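PDB 6COJ: probable CoA-transferase alpha subunit from Rhodococcus jostii, which probably acts, together with a second protein chain, on the acyl group of a ring-bearing coenzyme A thioester, as a member of the coenzyme A transferase family. Local coordinates for residues A49-L54 with G73-A78; A117-C122 with T168-P173; V182-G187 with N234-R239. The protein carries 1 engineered substitution. One frame throughout, in Å; residues are numbered along the deposited sequence.

Overall arrangement
Interactions 1 and 2 are fully buried, interaction 3 buried but for a partly exposed isoleucine; all are apolar, and none has a hydrogen bond running between its two segments. Interaction 1 packs two helices lying against the central parallel sheet. Interaction 3 ties a strand of that same sheet to a small antiparallel sheet, and it meets interaction 1 where Leu-50 CD1 comes 4.2 Å from Val-182 O. Interaction 2 stands apart, its centre about 27 Å from that of interaction 1 and about 26 Å from that of interaction 3. There sulfur side chains of methionine and cysteine replace most of the branched ones, and the helix involved carries a residue of the CoA thioester pocket.

Interaction 1 of 3, residues A49-L54 with G73-A78; sequences ALVRAL and GLLCSA
Leu-74 meets Val-51 between two nearly parallel helices on the central parallel sheet, where helices 48-56 and 70-77 belong to successive beta-alpha-beta crossovers. The two helical segments run at 7° to each other, with axes 9.8 Å apart. It is the base of Leu-74 that touches: its CB lies 4.0 Å from Val-51 CG1, and the side chain also packs on Met-48 and Leu-289. Val-51 holds CG1 anti to its own backbone N (chi1 170°), which carries this methyl across to the neighbouring helix.

Leu-75 comes next and shares the same methyl, its CG lying 4.2 Å from Val-51 CG1. Its terminal methyl CD2 then reaches Leu-54, settling 4.0 Å from Leu-54 CD1 and close to that residue's CB as well. One branch of Leu-75 thus lies against both the base and the end of Leu-54, one helical turn beyond Val-51. Arg-52, directed away from this interface, forms a salt bridge with Glu-293 and a cation-pi contact with Tyr-296.

Further along, Ser-77 turns back on its own helix: Ser-77 OG donates to Leu-74 O over 2.7 Å, approaching close to the carbonyl plane (15° off it).

Interaction 2 of 3, residues A117-C122 with T168-P173; sequences AGMVKC and TLIAMP. Engineered in segment 117-122: Ala-117 (natural residue Glu).
Met-172 lays its thioether over the backbone and side chain of Met-119. Its CE approaches Met-119 O to 3.4 Å, a methyl resting on a carbonyl oxygen, while its SD lies 3.6 Å from Met-119 CE. The bend at chi2 (64°) turns the sulfur and end methyl of Met-172 along the helix surface. Met-119 is bent too, at chi3, and its CE therefore touches two strand residues: besides the sulfur it reaches Ile-170 CG2 at 4.3 Å.

The helix lies across one face of a three-stranded antiparallel sheet, in which 168-173 is the middle strand between 133-136 and 153-156; helix and strand segments cross at -57°, 8.5 Å apart. One turn past Met-119, Cys-122 places SG 3.7 Å from Met-172 CB, and Cys-122 also packs on Leu-134 and Ile-136. Cut back to an alanine, Met-172 would lose its thioether, and the Met-119 methyl would probably be freer to turn over the gap left beside Met-119 O.

Ala-117, an engineered replacement of glutamate, touches the bound CoA thioester and packs on an aromatic side chain of another protein chain. On the strand, Ala-171 O accepts a hydrogen bond from Tyr-159 OH of a second copy of this protein.

Interaction 3 of 3, residues V182-G187 with N234-R239; sequences VHLNLG and NLILNR
Leu-184 splits its two methyls between neighbouring residues, Leu-237 and Ile-236. CD1 lies alongside the CG-CD1 bond of Leu-237, 3.6 Å from Leu-237 CD1 and 3.7 Å from Leu-237 CG, the two chains set at a slant. Leu-184 CD2 lies 4.0 Å from Ile-236 CD1. That isoleucine has CG1 between its backbone N and carbonyl carbon (chi1 66°), which sends CD1 toward Leu-184 although its CB does not point that way. Val-182, on the same face of its strand as Leu-184, adds CG2 at 4.3 Å from Leu-237 CD1.

The contact joins two sheets: 182-184 belongs to the central parallel sheet, the weakly bonded strand 235-237 to a small antiparallel one. The strand segments run nearly antiparallel, at 159°, but 10.2 Å apart. Ile-236 and Leu-237 together face Ala-193 in a classic beta bulge, consistent with both consecutive residues reaching the same leucine. Cys-207 and Val-215 also pack on Val-182 and Leu-237.

His-183, on the other face, hydrogen-bonds through ND1 to Ser-216 OG and through NE2 to Glu-218 OE1. Across the interface only methyl and methine groups meet, so the fit probably rests on shape and, where the groups are buried, on exclusion of water, with no directional bond to fix the spacing.

Interaction 1 of 3, residues A49-L54 with G73-A78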
# COMPACT_ATOMS: atom_id res chain seq x y z
N ALA A 49 -7.13 -14.42 -22.59
CA ALA A 49 -6.82 -14.25 -24.00
C ALA A 49 -5.31 -14.18 -24.23
O ALA A 49 -4.79 -14.78 -25.18
CB ALA A 49 -7.54 -13.02 -24.57
N LEU A 50 -4.59 -13.47 -23.36
CA LEU A 50 -3.13 -13.45 -23.49
C LEU A 50 -2.52 -14.82 -23.22
O LEU A 50 -1.58 -15.23 -23.91
CB LEU A 50 -2.53 -12.38 -22.57
CG LEU A 50 -2.66 -10.93 -23.09
CD1 LEU A 50 -2.48 -9.90 -21.95
CD2 LEU A 50 -1.67 -10.65 -24.23
N VAL A 51 -3.08 -15.57 -22.26
CA VAL A 51 -2.61 -16.93 -22.00
C VAL A 51 -2.85 -17.83 -23.21
O VAL A 51 -1.98 -18.63 -23.59
CB VAL A 51 -3.23 -17.49 -20.71
CG1 VAL A 51 -2.93 -18.99 -20.58
CG2 VAL A 51 -2.73 -16.73 -19.50
N ARG A 52 -4.02 -17.73 -23.84
CA ARG A 52 -4.27 -18.51 -25.05
C ARG A 52 -3.31 -18.13 -26.17
O ARG A 52 -2.88 -18.99 -26.95
CB ARG A 52 -5.73 -18.36 -25.50
CG ARG A 52 -6.73 -19.12 -24.61
CD ARG A 52 -8.17 -19.01 -25.09
NE ARG A 52 -8.76 -17.69 -24.86
CZ ARG A 52 -9.40 -17.33 -23.75
NH1 ARG A 52 -9.52 -18.19 -22.73
NH2 ARG A 52 -9.92 -16.12 -23.66
N ALA A 53 -2.94 -16.85 -26.25
CA ALA A 53 -1.95 -16.44 -27.25
C ALA A 53 -0.58 -17.03 -26.94
O ALA A 53 0.16 -17.41 -27.85
CB ALA A 53 -1.89 -14.91 -27.35
N LEU A 54 -0.23 -17.12 -25.65
CA LEU A 54 0.99 -17.83 -25.27
C LEU A 54 0.96 -19.29 -25.73
O LEU A 54 1.96 -19.81 -26.23
CB LEU A 54 1.18 -17.76 -23.75
CG LEU A 54 2.19 -16.73 -23.26
CD1 LEU A 54 2.16 -16.65 -21.73
CD2 LEU A 54 3.58 -17.07 -23.74
N GLY A 73 -2.89 -23.52 -15.11
CA GLY A 73 -3.27 -24.82 -15.64
C GLY A 73 -3.08 -24.92 -17.14
O GLY A 73 -2.49 -25.88 -17.64
N LEU A 74 -3.55 -23.91 -17.88
CA LEU A 74 -3.39 -23.96 -19.33
C LEU A 74 -1.91 -23.96 -19.72
O LEU A 74 -1.49 -24.71 -20.60
CB LEU A 74 -4.13 -22.80 -19.99
CG LEU A 74 -5.65 -22.95 -20.12
CD1 LEU A 74 -6.26 -21.65 -20.63
CD2 LEU A 74 -6.04 -24.13 -21.02
N LEU A 75 -1.10 -23.13 -19.05
CA LEU A 75 0.33 -23.14 -19.36
C LEU A 75 0.95 -24.50 -19.07
O LEU A 75 1.80 -24.98 -19.84
CB LEU A 75 1.03 -22.02 -18.58
CG LEU A 75 0.65 -20.61 -19.04
CD1 LEU A 75 1.23 -19.58 -18.08
CD2 LEU A 75 1.12 -20.34 -20.46
N CYS A 76 0.53 -25.15 -17.99
CA CYS A 76 1.04 -26.48 -17.68
C CYS A 76 0.59 -27.50 -18.71
O CYS A 76 1.35 -28.43 -19.05
CB CYS A 76 0.59 -26.91 -16.29
SG CYS A 76 1.47 -26.08 -14.94
N SER A 77 -0.64 -27.36 -19.22
CA SER A 77 -1.11 -28.29 -20.24
C SER A 77 -0.24 -28.27 -21.49
O SER A 77 -0.20 -29.27 -22.22
CB SER A 77 -2.57 -28.02 -20.61
OG SER A 77 -2.71 -26.92 -21.51
N ALA A 78 0.46 -27.17 -21.74
CA ALA A 78 1.33 -27.06 -22.91
C ALA A 78 2.80 -27.20 -22.56
O ALA A 78 3.66 -26.94 -23.41
CB ALA A 78 1.06 -25.73 -23.62

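Interaction 2 of 3, residues A117-C122 with T168-P173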
# COMPACT_ATOMS: atom_id res chain seq x y z
N ALA A 117 0.37 -16.71 0.73
CA ALA A 117 -0.23 -15.77 -0.21
C ALA A 117 0.23 -14.33 0.02
O ALA A 117 0.39 -13.56 -0.93
CB ALA A 117 -1.75 -15.89 -0.19
N GLY A 118 0.45 -13.95 1.29
CA GLY A 118 0.92 -12.60 1.56
C GLY A 118 2.34 -12.35 1.11
O GLY A 118 2.72 -11.18 0.92
N MET A 119 3.13 -13.42 0.95
CA MET A 119 4.50 -13.26 0.47
C MET A 119 4.55 -12.86 -0.99
O MET A 119 5.50 -12.20 -1.41
CB MET A 119 5.29 -14.55 0.70
CG MET A 119 5.55 -14.83 2.18
SD MET A 119 6.24 -16.48 2.45
CE MET A 119 7.82 -16.36 1.62
N VAL A 120 3.55 -13.25 -1.80
CA VAL A 120 3.50 -12.80 -3.18
C VAL A 120 3.39 -11.28 -3.23
O VAL A 120 4.18 -10.60 -3.90
CB VAL A 120 2.36 -13.48 -3.95
CG1 VAL A 120 2.33 -12.96 -5.38
CG2 VAL A 120 2.54 -15.00 -3.98
N LYS A 121 2.40 -10.73 -2.54
CA LYS A 121 2.23 -9.28 -2.48
C LYS A 121 3.52 -8.62 -2.01
O LYS A 121 3.98 -7.63 -2.61
CB LYS A 121 1.08 -8.95 -1.53
CG LYS A 121 0.88 -7.46 -1.30
CD LYS A 121 -0.12 -7.22 -0.17
CE LYS A 121 -0.26 -5.72 0.09
NZ LYS A 121 -1.29 -5.39 1.11
N CYS A 122 4.12 -9.16 -0.96
CA CYS A 122 5.34 -8.59 -0.41
C CYS A 122 6.47 -8.59 -1.44
O CYS A 122 7.15 -7.57 -1.63
CB CYS A 122 5.72 -9.41 0.82
SG CYS A 122 7.19 -8.88 1.69
N THR A 168 13.89 -12.04 14.20
CA THR A 168 14.40 -12.55 12.94
C THR A 168 13.19 -12.92 12.08
O THR A 168 12.34 -13.71 12.50
CB THR A 168 15.31 -13.75 13.16
OG1 THR A 168 16.46 -13.33 13.90
CG2 THR A 168 15.79 -14.31 11.84
N LEU A 169 13.11 -12.31 10.90
CA LEU A 169 11.94 -12.42 10.03
C LEU A 169 12.35 -13.01 8.69
O LEU A 169 13.53 -13.09 8.35
CB LEU A 169 11.33 -11.03 9.82
CG LEU A 169 10.82 -10.36 11.10
CD1 LEU A 169 10.91 -8.84 10.98
CD2 LEU A 169 9.41 -10.82 11.37
N ILE A 170 11.36 -13.45 7.91
CA ILE A 170 11.63 -13.85 6.53
C ILE A 170 12.07 -12.62 5.76
O ILE A 170 11.43 -11.56 5.83
CB ILE A 170 10.38 -14.46 5.89
CG1 ILE A 170 9.89 -15.68 6.67
CG2 ILE A 170 10.63 -14.78 4.42
CD1 ILE A 170 10.84 -16.88 6.62
N ALA A 171 13.16 -12.73 5.01
CA ALA A 171 13.52 -11.70 4.03
C ALA A 171 12.91 -12.14 2.71
O ALA A 171 13.48 -12.96 1.98
CB ALA A 171 15.04 -11.58 3.92
N MET A 172 11.72 -11.64 2.40
CA MET A 172 11.11 -12.01 1.13
C MET A 172 11.88 -11.35 -0.00
O MET A 172 11.93 -10.12 -0.06
CB MET A 172 9.66 -11.55 1.11
CG MET A 172 8.98 -11.86 -0.21
SD MET A 172 8.87 -13.63 -0.52
CE MET A 172 8.52 -13.58 -2.26
N PRO A 173 12.50 -12.10 -0.90
CA PRO A 173 13.23 -11.47 -2.01
C PRO A 173 12.26 -10.81 -2.99
O PRO A 173 11.10 -11.22 -3.13
CB PRO A 173 13.95 -12.64 -2.67
CG PRO A 173 13.03 -13.81 -2.42
CD PRO A 173 12.52 -13.58 -1.01

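Interaction 3 of 3, residues V182-G187 with N234-R239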
# COMPACT_ATOMS: atom_id res chain seq x y z
N VAL A 182 -1.67 -8.63 -17.58
CA VAL A 182 -2.82 -8.32 -16.74
C VAL A 182 -4.00 -7.97 -17.64
O VAL A 182 -3.83 -7.55 -18.79
CB VAL A 182 -2.55 -7.17 -15.74
CG1 VAL A 182 -1.36 -7.51 -14.82
CG2 VAL A 182 -2.29 -5.85 -16.48
N HIS A 183 -5.21 -8.16 -17.11
CA HIS A 183 -6.45 -7.83 -17.82
C HIS A 183 -7.29 -6.91 -16.96
O HIS A 183 -7.54 -7.20 -15.78
CB HIS A 183 -7.28 -9.09 -18.10
CG HIS A 183 -8.49 -8.83 -18.93
ND1 HIS A 183 -8.43 -8.68 -20.30
CD2 HIS A 183 -9.79 -8.67 -18.59
CE1 HIS A 183 -9.65 -8.45 -20.77
NE2 HIS A 183 -10.49 -8.45 -19.75
N LEU A 184 -7.75 -5.81 -17.55
CA LEU A 184 -8.55 -4.82 -16.84
C LEU A 184 -9.81 -4.49 -17.64
O LEU A 184 -9.99 -4.91 -18.78
CB LEU A 184 -7.73 -3.56 -16.52
CG LEU A 184 -6.76 -3.79 -15.36
CD1 LEU A 184 -5.72 -2.69 -15.28
CD2 LEU A 184 -7.53 -3.89 -14.03
N ASN A 185 -10.70 -3.72 -17.02
CA ASN A 185 -12.01 -3.52 -17.64
C ASN A 185 -12.02 -2.43 -18.70
O ASN A 185 -12.81 -2.50 -19.64
CB ASN A 185 -13.08 -3.27 -16.58
CG ASN A 185 -13.22 -4.44 -15.63
OD1 ASN A 185 -14.02 -5.37 -15.86
ND2 ASN A 185 -12.44 -4.43 -14.57
N LEU A 186 -11.19 -1.41 -18.55
CA LEU A 186 -11.26 -0.25 -19.42
C LEU A 186 -9.88 0.39 -19.46
O LEU A 186 -9.18 0.41 -18.45
CB LEU A 186 -12.25 0.76 -18.83
CG LEU A 186 -12.86 1.79 -19.77
CD1 LEU A 186 -13.64 1.10 -20.89
CD2 LEU A 186 -13.78 2.67 -18.95
N GLY A 187 -9.51 0.91 -20.61
CA GLY A 187 -8.23 1.59 -20.71
C GLY A 187 -8.16 2.42 -21.97
O GLY A 187 -8.99 2.28 -22.87
N ASN A 234 -10.04 4.02 -9.02
CA ASN A 234 -10.06 2.85 -9.87
C ASN A 234 -9.02 2.92 -10.99
O ASN A 234 -8.82 1.93 -11.69
CB ASN A 234 -11.46 2.69 -10.49
CG ASN A 234 -12.53 2.36 -9.46
OD1 ASN A 234 -12.91 3.22 -8.66
ND2 ASN A 234 -13.04 1.14 -9.49
N LEU A 235 -8.37 4.08 -11.16
CA LEU A 235 -7.36 4.26 -12.20
C LEU A 235 -6.04 3.71 -11.69
O LEU A 235 -5.16 4.44 -11.22
CB LEU A 235 -7.25 5.73 -12.59
CG LEU A 235 -8.52 6.42 -13.10
CD1 LEU A 235 -8.35 7.92 -13.19
CD2 LEU A 235 -8.89 5.84 -14.46
N ILE A 236 -5.91 2.38 -11.76
CA ILE A 236 -4.77 1.73 -11.11
C ILE A 236 -3.51 1.66 -11.97
O ILE A 236 -2.42 1.46 -11.42
CB ILE A 236 -5.11 0.36 -10.49
CG1 ILE A 236 -5.48 -0.67 -11.57
CG2 ILE A 236 -6.20 0.50 -9.41
CD1 ILE A 236 -5.57 -2.10 -11.02
N LEU A 237 -3.61 1.81 -13.29
CA LEU A 237 -2.43 1.90 -14.13
C LEU A 237 -2.33 3.28 -14.75
O LEU A 237 -3.32 3.81 -15.26
CB LEU A 237 -2.45 0.86 -15.25
CG LEU A 237 -2.64 -0.62 -14.86
CD1 LEU A 237 -2.43 -1.53 -16.07
CD2 LEU A 237 -1.71 -1.04 -13.75
N ASN A 238 -1.14 3.86 -14.71
CA ASN A 238 -0.82 5.07 -15.43
C ASN A 238 0.15 4.73 -16.57
O ASN A 238 0.55 3.58 -16.74
CB ASN A 238 -0.31 6.16 -14.47
CG ASN A 238 1.01 5.81 -13.81
OD1 ASN A 238 1.94 5.31 -14.46
ND2 ASN A 238 1.10 6.04 -12.51
N ARG A 239 0.52 5.74 -17.36
CA ARG A 239 1.26 5.46 -18.59
C ARG A 239 2.65 4.90 -18.33
O ARG A 239 3.20 4.22 -19.20
CB ARG A 239 1.35 6.70 -19.48
CG ARG A 239 0.05 7.11 -20.13
CD ARG A 239 0.24 8.28 -21.11
NE ARG A 239 0.50 9.54 -20.41
CZ ARG A 239 1.67 10.17 -20.38
NH1 ARG A 239 2.73 9.65 -21.00
NH2 ARG A 239 1.78 11.31 -19.72